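Transcriptional regulator, MarR family, putative (Bacillus cereus, PDB 3BJA) probably binds DNA as a dimeric, winged-helix transcriptional regulator of the MarR family. Local coordinates at residues Y29-Y33 with V34-V38; R12-Y15 with H16-K20; G125-E128 with D129-K133. All blocks are in the same frame, centred on the assembly; numbering follows the deposited sequence.

Contact 1. Residues Y29-Y33 with V34-V38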
loop_
_atom_site.group_PDB
_atom_site.type_symbol
_atom_site.label_atom_id
_atom_site.label_comp_id
_atom_site.label_asym_id
_atom_site.label_seq_id
_atom_site.Cartn_x
_atom_site.Cartn_y
_atom_site.Cartn_z
ATOM N N TYR A 29 16.561 10.757 6.944
ATOM C CA TYR A 29 16.715 9.881 8.122
ATOM C C TYR A 29 17.007 8.412 7.797
ATOM O O TYR A 29 16.952 7.571 8.699
ATOM C CB TYR A 29 15.463 9.965 9.013
ATOM C CG TYR A 29 15.175 11.361 9.470
ATOM C CD1 TYR A 29 15.884 11.909 10.531
ATOM C CD2 TYR A 29 14.208 12.154 8.834
ATOM C CE1 TYR A 29 15.655 13.212 10.956
ATOM C CE2 TYR A 29 13.967 13.464 9.253
ATOM C CZ TYR A 29 14.701 13.981 10.326
ATOM O OH TYR A 29 14.512 15.251 10.786
ATOM N N ASP A 30 17.320 8.089 6.539
ATOM C CA ASP A 30 17.609 6.706 6.122
ATOM C C ASP A 30 16.519 5.673 6.483
ATOM O O ASP A 30 16.810 4.567 6.954
ATOM C CB ASP A 30 18.991 6.292 6.643
ATOM C CG ASP A 30 20.075 7.189 6.128
ATOM O OD1 ASP A 30 20.131 7.368 4.901
ATOM O OD2 ASP A 30 20.882 7.699 6.930
ATOM N N ILE A 31 15.269 6.080 6.285
ATOM C CA ILE A 31 14.086 5.241 6.512
ATOM C C ILE A 31 13.061 5.522 5.422
ATOM O O ILE A 31 13.097 6.582 4.791
ATOM C CB ILE A 31 13.432 5.464 7.924
ATOM C CG1 ILE A 31 12.959 6.909 8.155
ATOM C CG2 ILE A 31 14.401 5.067 9.036
ATOM C CD1 ILE A 31 12.024 7.066 9.365
ATOM N N SER A 32 12.161 4.570 5.204
ATOM C CA SER A 32 11.039 4.723 4.252
ATOM C C SER A 32 9.755 4.673 5.061
ATOM O O SER A 32 9.811 4.495 6.292
ATOM C CB SER A 32 11.056 3.600 3.224
ATOM O OG SER A 32 10.687 2.373 3.834
ATOM N N TYR A 33 8.608 4.795 4.382
ATOM C CA TYR A 33 7.295 4.769 5.065
ATOM C C TYR A 33 7.125 3.512 5.950
ATOM O O TYR A 33 6.611 3.617 7.065
ATOM C CB TYR A 33 6.090 4.956 4.080
ATOM C CG TYR A 33 5.821 3.793 3.118
ATOM C CD1 TYR A 33 6.460 3.725 1.868
ATOM C CD2 TYR A 33 4.932 2.747 3.460
ATOM C CE1 TYR A 33 6.236 2.647 0.967
ATOM C CE2 TYR A 33 4.701 1.662 2.574
ATOM C CZ TYR A 33 5.354 1.621 1.317
ATOM O OH TYR A 33 5.157 0.574 0.415
ATOM N N VAL A 34 7.596 2.352 5.469
ATOM C CA VAL A 34 7.459 1.084 6.226
ATOM C C VAL A 34 8.196 1.141 7.593
ATOM O O VAL A 34 7.591 0.821 8.620
ATOM C CB VAL A 34 7.746 -0.197 5.360
ATOM C CG1 VAL A 34 9.125 -0.181 4.756
ATOM C CG2 VAL A 34 7.540 -1.476 6.181
ATOM N N GLN A 35 9.428 1.645 7.623
ATOM C CA GLN A 35 10.187 1.762 8.901
ATOM C C GLN A 35 9.582 2.847 9.801
ATOM O O GLN A 35 9.461 2.668 11.015
ATOM C CB GLN A 35 11.684 2.009 8.694
ATOM C CG GLN A 35 12.433 0.852 8.045
ATOM C CD GLN A 35 12.211 0.733 6.553
ATOM O OE1 GLN A 35 12.041 1.733 5.867
ATOM N NE2 GLN A 35 12.218 -0.496 6.041
ATOM N N PHE A 36 9.213 3.963 9.185
ATOM C CA PHE A 36 8.517 5.053 9.871
ATOM C C PHE A 36 7.254 4.530 10.572
ATOM O O PHE A 36 7.080 4.770 11.761
ATOM C CB PHE A 36 8.196 6.171 8.869
ATOM C CG PHE A 36 7.427 7.316 9.446
ATOM C CD1 PHE A 36 8.062 8.251 10.260
ATOM C CD2 PHE A 36 6.068 7.480 9.151
ATOM C CE1 PHE A 36 7.356 9.332 10.801
ATOM C CE2 PHE A 36 5.342 8.574 9.691
ATOM C CZ PHE A 36 5.993 9.494 10.503
ATOM N N GLY A 37 6.431 3.764 9.838
ATOM C CA GLY A 37 5.225 3.138 10.377
ATOM C C GLY A 37 5.454 2.329 11.644
ATOM O O GLY A 37 4.744 2.529 12.646
ATOM N N VAL A 38 6.471 1.457 11.600
ATOM C CA VAL A 38 6.890 0.620 12.750
ATOM C C VAL A 38 7.266 1.467 13.943
ATOM O O VAL A 38 6.872 1.154 15.067
ATOM C CB VAL A 38 8.116 -0.308 12.404
ATOM C CG1 VAL A 38 8.738 -0.962 13.673
ATOM C CG2 VAL A 38 7.723 -1.348 11.395
#
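The Phe36 ring is approached at its edge, near the ring plane, by the methyl CD1 of Ile31 and by the carbonyl oxygen of Tyr33; the ring of Tyr33 meets the backbone N of Val34 obliquely. The closest hydrocarbon approach between Ile31 and Phe36 is lower on the side chain, CD1 of Ile31 to CB of Phe36 at 4.0 Å. Phe36 CG stands anti to the backbone N (chi1 177°), which carries the ring away from the loop while CB remains against it. A third flat group, the amide of Gln35, folds back at chi2 (77°) and brings OE1 to the start of the helix. There OE1 accepts two hydrogen bonds: from Ser32 N at 2.9 Å, in the carbonyl plane, and from Ser32 OG, with the donor tilted from that plane. The latter is short at 2.5 Å, its exact length uncertain. Ser32 is the N-cap residue, and a side chain three positions on that bonds back to its backbone N is half of a capping box. Behind the cap the helix pairing is regular: Phe36 N donates to Ser32 O at 3.0 Å, and Gly37 N donates to Tyr33 O at 2.8 Å. The turn thus starts helix 33-44 after the loop that follows helix 2-25. Asp23 of helix 2-25 accepts a hydrogen bond from Tyr33 N, Val104 of helix 95-116 packs on both Ile31 and Phe36, the ring of Tyr108 meets that of Phe36, and Met67 and Met71 of helix 64-73 pack on Gln35.

Contact 2. Residues R12-Y15 with H16-K20; sequences RDVY and HLLQK
Four i to i+4 backbone hydrogen bonds join Arg12-Tyr15 to His16-Lys20, from His16 N to Arg12 O at 2.8 Å through Gln19 N to Tyr15 O at 3.1 Å, as expected within one continuous alpha-helix. The His16 imidazole lies back over the preceding turn: the carbonyl O of Arg12 sits 3.3 Å above one ring face, offset toward the rim. CG anti to its own carbonyl carbon (chi1 -66°) directs the ring toward Arg12; in the conformer described here, one of two for Arg12, His16 CE1 lies over one guanidinium face. His16 CD2 lies at the Tyr15 edge, near its plane and 3.7 Å from Tyr15 CD2, but the ring pair as a whole is oblique. In one of two Gln19 conformers, CG comes over one face of the same phenol, offset toward the rim, with the amide plane turned 15° from the ring. Val14 and Leu18 run side by side, Val14 CG1 to Leu18 CD1 at 4.1 Å. On the second subunit, Tyr15 OH hydrogen-bonds His16 NE2 and His16 NE2 bonds Tyr15 OH, Gln19 NE2 hydrogen-bonds Tyr8 OH, and Asp13 forms a salt bridge with Lys135. The two Tyr15 rings also stack, so this face of helix 2-25 forms a reciprocal Tyr15-His16 patch across the dimer interface, consistent with the helical dimerisation region of MarR proteins.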
loop_
_atom_site.group_PDB
_atom_site.type_symbol
_atom_site.label_atom_id
_atom_site.label_comp_id
_atom_site.label_asym_id
_atom_site.label_seq_id
_atom_site.Cartn_x
_atom_site.Cartn_y
_atom_site.Cartn_z
ATOM N N ARG A 12 -6.533 5.140 -5.234
ATOM C CA ARG A 12 -5.210 4.507 -5.202
ATOM C C ARG A 12 -4.118 5.497 -5.607
ATOM O O ARG A 12 -3.096 5.561 -4.950
ATOM C CB ARG A 12 -5.091 3.281 -6.112
ATOM C CG ARG A 12 -6.043 2.138 -5.828
ATOM C CD ARG A 12 -5.451 0.786 -6.282
ATOM N NE ARG A 12 -4.832 0.048 -5.173
ATOM C CZ ARG A 12 -3.981 -0.978 -5.293
ATOM N NH1 ARG A 12 -3.557 -1.418 -6.488
ATOM N NH2 ARG A 12 -3.520 -1.566 -4.185
ATOM N N ASP A 13 -4.343 6.238 -6.701
ATOM C CA ASP A 13 -3.385 7.221 -7.213
ATOM C C ASP A 13 -3.036 8.270 -6.167
ATOM O O ASP A 13 -1.855 8.557 -5.964
ATOM C CB ASP A 13 -3.885 7.882 -8.508
ATOM C CG ASP A 13 -3.950 6.913 -9.698
ATOM O OD1 ASP A 13 -3.506 5.734 -9.609
ATOM O OD2 ASP A 13 -4.457 7.343 -10.756
ATOM N N VAL A 14 -4.035 8.806 -5.474
ATOM C CA VAL A 14 -3.768 9.781 -4.415
ATOM C C VAL A 14 -2.953 9.151 -3.261
ATOM O O VAL A 14 -2.008 9.773 -2.764
ATOM C CB VAL A 14 -5.061 10.450 -3.893
ATOM C CG1 VAL A 14 -4.776 11.283 -2.634
ATOM C CG2 VAL A 14 -5.655 11.321 -4.989
ATOM N N TYR A 15 -3.317 7.930 -2.865
ATOM C CA TYR A 15 -2.605 7.211 -1.809
ATOM C C TYR A 15 -1.152 6.964 -2.200
ATOM O O TYR A 15 -0.266 7.199 -1.391
ATOM C CB TYR A 15 -3.315 5.913 -1.488
ATOM C CG TYR A 15 -2.660 5.030 -0.442
ATOM C CD1 TYR A 15 -2.965 5.160 0.924
ATOM C CD2 TYR A 15 -1.768 4.022 -0.823
ATOM C CE1 TYR A 15 -2.374 4.304 1.888
ATOM C CE2 TYR A 15 -1.162 3.191 0.117
ATOM C CZ TYR A 15 -1.481 3.313 1.462
ATOM O OH TYR A 15 -0.889 2.442 2.345
ATOM N N HIS A 16 -0.915 6.523 -3.430
ATOM C CA HIS A 16 0.445 6.272 -3.909
ATOM C C HIS A 16 1.296 7.555 -3.996
ATOM O O HIS A 16 2.463 7.535 -3.609
ATOM C CB HIS A 16 0.462 5.480 -5.211
ATOM C CG HIS A 16 -0.055 4.078 -5.072
ATOM N ND1 HIS A 16 -0.689 3.411 -6.100
ATOM C CD2 HIS A 16 -0.061 3.231 -4.014
ATOM C CE1 HIS A 16 -1.041 2.206 -5.687
ATOM N NE2 HIS A 16 -0.680 2.076 -4.421
ATOM N N LEU A 17 0.713 8.663 -4.455
ATOM C CA LEU A 17 1.411 9.966 -4.457
ATOM C C LEU A 17 1.784 10.414 -3.031
ATOM O O LEU A 17 2.848 10.990 -2.821
ATOM C CB LEU A 17 0.586 11.053 -5.153
ATOM C CG LEU A 17 0.429 10.917 -6.672
ATOM C CD1 LEU A 17 -0.712 11.810 -7.180
ATOM C CD2 LEU A 17 1.729 11.244 -7.388
ATOM N N LEU A 18 0.908 10.145 -2.069
ATOM C CA LEU A 18 1.175 10.441 -0.657
ATOM C C LEU A 18 2.346 9.602 -0.099
ATOM O O LEU A 18 3.119 10.154 0.680
ATOM C CB LEU A 18 -0.084 10.294 0.226
ATOM C CG LEU A 18 -1.227 11.310 0.100
ATOM C CD1 LEU A 18 -2.528 10.815 0.778
ATOM C CD2 LEU A 18 -0.811 12.640 0.655
ATOM N N GLN A 19 2.470 8.308 -0.444
ATOM C CA GLN A 19 3.607 7.540 0.064
ATOM C C GLN A 19 4.898 8.048 -0.614
ATOM O O GLN A 19 5.888 8.315 0.098
ATOM C CB GLN A 19 3.386 6.027 -0.024
ATOM C CG GLN A 19 2.120 5.533 0.733
ATOM C CD GLN A 19 2.082 5.885 2.236
ATOM O OE1 GLN A 19 2.803 5.299 3.061
ATOM N NE2 GLN A 19 1.209 6.825 2.589
ATOM N N LYS A 20 4.872 8.232 -1.939
ATOM C CA LYS A 20 6.000 8.796 -2.692
ATOM C C LYS A 20 6.526 10.093 -2.054
ATOM O O LYS A 20 7.713 10.210 -1.785
ATOM C CB LYS A 20 5.556 9.069 -4.130
ATOM C CG LYS A 20 6.559 9.775 -5.081
ATOM C CD LYS A 20 5.900 9.954 -6.464
ATOM C CE LYS A 20 6.593 10.980 -7.364
ATOM N NZ LYS A 20 5.695 11.394 -8.513
#

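Contact 3. Residues G125-E128 with D129-K133; sequences GILE and DLLLK
Glu128 meets Leu132 one turn on along the helix. The glutamate CB sits beside the next peptide, 3.1 Å from Asp129 N. CG, placed anti to the backbone N (chi1 -168°), still lies near that nitrogen, and the extended chain beyond it carries the carboxylate outward. At the tip OE2 of Glu128 reaches the methyl CD2 of Leu132 at 4.0 Å, a van der Waals approach in which the two side chains cross at a slant. Leu132 also leans on the backbone of Glu128, with CD1 3.3 Å from Glu128 O. That same carbonyl accepts the hydrogen bond from Leu132 N at 3.0 Å.

Asp129 folds back over the preceding turn, its CG 3.3 Å from Gly125 O, which already accepts from Asp129 N. The carboxylates of Glu128 and Asp129 are not in contact, but their like charges may disfavour a closer approach.

Two apolar pairs mark other sides of the helix. Ile126 and Leu130 lie side by side, Ile126 CG2 to Leu130 CD1 at 3.9 Å, while Leu127 and Leu131 do likewise, Leu127 CD1 to Leu131 CG at 4.2 Å. Backbone bonds from Leu130 N to Ile126 O and from Leu131 N to Leu127 O keep each pair one turn apart and in step.

Helix 121-138, which carries all of these residues, is the last of the chain. On the second subunit, Lys133 forms a salt bridge with Glu123 and packs on Cys118. Leu127 touches Leu7, and Leu131 and Leu132 touch Asn10, both on helix 2-25 of that subunit. A C-terminal helix packed against the partner's N-terminal helix is consistent with the helical dimerisation region of MarR proteins.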
loop_
_atom_site.group_PDB
_atom_site.type_symbol
_atom_site.label_atom_id
_atom_site.label_comp_id
_atom_site.label_asym_id
_atom_site.label_seq_id
_atom_site.Cartn_x
_atom_site.Cartn_y
_atom_site.Cartn_z
ATOM N N GLY A 125 -14.564 19.650 5.083
ATOM C CA GLY A 125 -15.810 19.126 5.686
ATOM C C GLY A 125 -16.575 18.174 4.770
ATOM O O GLY A 125 -17.110 17.156 5.233
ATOM N N ILE A 126 -16.606 18.497 3.472
ATOM C CA ILE A 126 -17.301 17.683 2.469
ATOM C C ILE A 126 -16.529 16.379 2.274
ATOM O O ILE A 126 -17.112 15.303 2.335
ATOM C CB ILE A 126 -17.501 18.460 1.123
ATOM C CG1 ILE A 126 -18.448 19.638 1.336
ATOM C CG2 ILE A 126 -18.101 17.575 0.038
ATOM C CD1 ILE A 126 -18.505 20.600 0.163
ATOM N N LEU A 127 -15.220 16.500 2.067
ATOM C CA LEU A 127 -14.315 15.346 1.917
ATOM C C LEU A 127 -14.346 14.401 3.143
ATOM O O LEU A 127 -14.403 13.181 2.978
ATOM C CB LEU A 127 -12.880 15.843 1.615
ATOM C CG LEU A 127 -11.814 14.862 1.133
ATOM C CD1 LEU A 127 -12.249 14.008 -0.031
ATOM C CD2 LEU A 127 -10.602 15.677 0.761
ATOM N N GLU A 128 -14.342 14.970 4.347
ATOM C CA GLU A 128 -14.434 14.201 5.591
ATOM C C GLU A 128 -15.706 13.358 5.604
ATOM O O GLU A 128 -15.623 12.150 5.820
ATOM C CB GLU A 128 -14.426 15.122 6.831
ATOM C CG GLU A 128 -14.231 14.375 8.168
ATOM C CD GLU A 128 -14.680 15.148 9.408
ATOM O OE1 GLU A 128 -14.987 16.366 9.345
ATOM O OE2 GLU A 128 -14.740 14.500 10.476
ATOM N N ASP A 129 -16.862 13.995 5.370
ATOM C CA ASP A 129 -18.170 13.303 5.308
ATOM C C ASP A 129 -18.168 12.122 4.321
ATOM O O ASP A 129 -18.580 11.005 4.668
ATOM C CB ASP A 129 -19.297 14.260 4.874
ATOM C CG ASP A 129 -19.727 15.268 5.965
ATOM O OD1 ASP A 129 -19.303 15.182 7.141
ATOM O OD2 ASP A 129 -20.544 16.158 5.615
ATOM N N LEU A 130 -17.705 12.391 3.097
ATOM C CA LEU A 130 -17.670 11.399 2.030
ATOM C C LEU A 130 -16.761 10.214 2.361
ATOM O O LEU A 130 -17.164 9.054 2.155
ATOM C CB LEU A 130 -17.256 12.036 0.690
ATOM C CG LEU A 130 -18.284 12.960 0.013
ATOM C CD1 LEU A 130 -17.641 13.828 -1.083
ATOM C CD2 LEU A 130 -19.457 12.138 -0.531
ATOM N N LEU A 131 -15.554 10.499 2.874
ATOM C CA LEU A 131 -14.601 9.430 3.248
ATOM C C LEU A 131 -15.108 8.590 4.440
ATOM O O LEU A 131 -14.884 7.395 4.463
ATOM C CB LEU A 131 -13.203 9.984 3.518
ATOM C CG LEU A 131 -12.397 10.599 2.367
ATOM C CD1 LEU A 131 -11.018 10.991 2.872
ATOM C CD2 LEU A 131 -12.241 9.683 1.218
ATOM N N LEU A 132 -15.794 9.201 5.407
ATOM C CA LEU A 132 -16.368 8.451 6.555
ATOM C C LEU A 132 -17.536 7.571 6.102
ATOM O O LEU A 132 -17.702 6.452 6.594
ATOM C CB LEU A 132 -16.766 9.369 7.732
ATOM C CG LEU A 132 -15.655 9.739 8.735
ATOM C CD1 LEU A 132 -14.316 10.107 8.075
ATOM C CD2 LEU A 132 -16.132 10.870 9.692
ATOM N N LYS A 133 -18.341 8.088 5.176
ATOM C CA LYS A 133 -19.424 7.318 4.549
ATOM C C LYS A 133 -18.836 6.091 3.863
ATOM O O LYS A 133 -19.418 5.004 3.944
ATOM C CB LYS A 133 -20.195 8.167 3.520
ATOM C CG LYS A 133 -21.279 7.436 2.739
ATOM C CD LYS A 133 -21.971 8.363 1.770
ATOM C CE LYS A 133 -23.155 7.658 1.126
ATOM N NZ LYS A 133 -23.991 8.573 0.331
#

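How the contacts relate
From the N terminus, contact 2 comes first, within helix 2-25; contact 1 follows at the loop leading into helix 33-44, and contact 3 lies near the end, in helix 121-138. Each is local and continuous in sequence, so none closes a long loop, and they run in series without nesting or crossing. Contacts 1 and 2 touch directly, the Tyr33 ring packing on Gln19, which joins the start of helix 33-44 to the preceding helix. Contacts 2 and 3 come within about 8 Å at their nearest atoms, and both face the second subunit, which contact 1 touches through Tyr33 alone. Contact 1 stays about 18 Å, nearest atoms, from contact 3.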